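DUF1904 domain-containing protein (Sebaldella termitidis, PDB 4M1A) is of unknown function but forms a trimer of alpha/beta subunits and belongs to the same superfamily as macrophage migration inhibitory factor. Local coordinates at residues D64-S67 / E68-D71. Numbering follows the deposited sequence.
Sequences DRDS and EARD
R70 reaches back from the first turn of helix 67-82 to D64, across an N-cap at D66 where the loop after strand 56-62 turns into the helix. From its CB, 3.5 Å from D66 O, the R70 side chain runs extended through CG to CD, which comes within 4.1 Å of D64 OD1. It then bends about the CG-CD bond (chi3 47°), which swings the guanidinium back over the loop. CZ lies over S67, whose CA sits on one face of the guanidinium, 3.6 Å above the plane and offset toward its rim, while NH2 packs against S67 CB. At the tip, NH1 forms a salt bridge with D64 OD1 at 3.1 Å, meeting the oxygen on its syn side. The bond is bent (141°). The carboxylate and guanidinium planes are 28° apart. D64 OD1 also accepts a weak hydrogen bond from W62 NE1, while R70 NE gives one, likewise weak, to N99 O of a neighbouring subunit, whose M100 packs on both D64 and R70, placing the ion pair at the trimer interface. A methionine in place of R70 would probably leave D64 without its charged mate and N99 O of the neighbouring subunit without the NE donor. At the cap itself, D66 CG lies between the backbone N and carbonyl carbon, and OD1 turns to the amides of the first turn, accepting from A69 N at 3.3 Å and weakly from E68 N. D66 O takes R70 N, so this aspartate engages three successive amides. One residue on, D71 N donates to S67 O at 2.8 Å, while D71 OD1 is hydrogen-bonded to Y102 OH of the neighbouring subunit. R65 CB rests 4.1 Å from A69 CB.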
# COMPACT_ATOMS: atom_id res chain seq x y z
N ASP A 64 -16.27 4.87 -3.32
CA ASP A 64 -17.02 3.67 -3.05
C ASP A 64 -18.33 3.68 -3.78
O ASP A 64 -18.90 4.73 -4.03
CB ASP A 64 -17.33 3.50 -1.57
CG ASP A 64 -17.78 2.07 -1.20
OD1 ASP A 64 -17.43 1.05 -1.91
OD2 ASP A 64 -18.46 2.01 -0.16
N ARG A 65 -18.75 2.49 -4.15
CA ARG A 65 -20.02 2.27 -4.81
C ARG A 65 -20.72 1.22 -4.00
O ARG A 65 -20.18 0.70 -3.03
CB ARG A 65 -19.76 1.78 -6.22
CG ARG A 65 -19.58 2.91 -7.20
CD ARG A 65 -18.46 2.58 -8.10
NE ARG A 65 -18.23 3.59 -9.12
CZ ARG A 65 -17.12 4.30 -9.30
NH1 ARG A 65 -16.08 4.22 -8.46
NH2 ARG A 65 -17.08 5.15 -10.31
N ASP A 66 -21.91 0.87 -4.38
CA ASP A 66 -22.63 0.01 -3.55
C ASP A 66 -22.08 -1.36 -3.69
O ASP A 66 -21.18 -1.60 -4.57
CB ASP A 66 -24.14 0.07 -3.80
CG ASP A 66 -24.55 -0.07 -5.27
OD1 ASP A 66 -23.92 -0.81 -6.08
OD2 ASP A 66 -25.55 0.59 -5.59
N SER A 67 -22.62 -2.20 -2.82
CA SER A 67 -22.23 -3.54 -2.66
C SER A 67 -22.51 -4.28 -3.97
O SER A 67 -21.88 -5.28 -4.21
CB SER A 67 -22.99 -4.18 -1.53
OG SER A 67 -24.36 -4.09 -1.84
N GLU A 68 -23.51 -3.86 -4.77
CA GLU A 68 -23.83 -4.66 -5.96
C GLU A 68 -22.63 -4.54 -6.94
O GLU A 68 -22.22 -5.58 -7.48
CB GLU A 68 -25.12 -4.21 -6.64
CG GLU A 68 -25.30 -4.82 -8.04
CD GLU A 68 -26.59 -4.33 -8.77
OE1 GLU A 68 -27.58 -4.03 -8.07
OE2 GLU A 68 -26.63 -4.24 -10.02
N ALA A 69 -22.12 -3.31 -7.14
CA ALA A 69 -20.97 -3.13 -8.02
C ALA A 69 -19.73 -3.88 -7.45
O ALA A 69 -18.95 -4.48 -8.19
CB ALA A 69 -20.71 -1.66 -8.27
N ARG A 70 -19.55 -3.83 -6.15
CA ARG A 70 -18.46 -4.44 -5.45
C ARG A 70 -18.48 -5.92 -5.54
O ARG A 70 -17.45 -6.56 -5.86
CB ARG A 70 -18.53 -3.86 -4.00
CG ARG A 70 -17.23 -3.85 -3.29
CD ARG A 70 -17.21 -3.09 -1.95
NE ARG A 70 -18.28 -3.39 -1.09
CZ ARG A 70 -19.20 -2.56 -0.66
NH1 ARG A 70 -19.26 -1.27 -0.96
NH2 ARG A 70 -20.09 -3.04 0.15
N ASP A 71 -19.65 -6.52 -5.29
CA ASP A 71 -19.81 -7.90 -5.40
C ASP A 71 -19.51 -8.39 -6.88
O ASP A 71 -18.89 -9.45 -7.05
CB ASP A 71 -21.25 -8.35 -5.09
CG ASP A 71 -21.57 -8.37 -3.58
OD1 ASP A 71 -20.67 -8.07 -2.74
OD2 ASP A 71 -22.74 -8.69 -3.26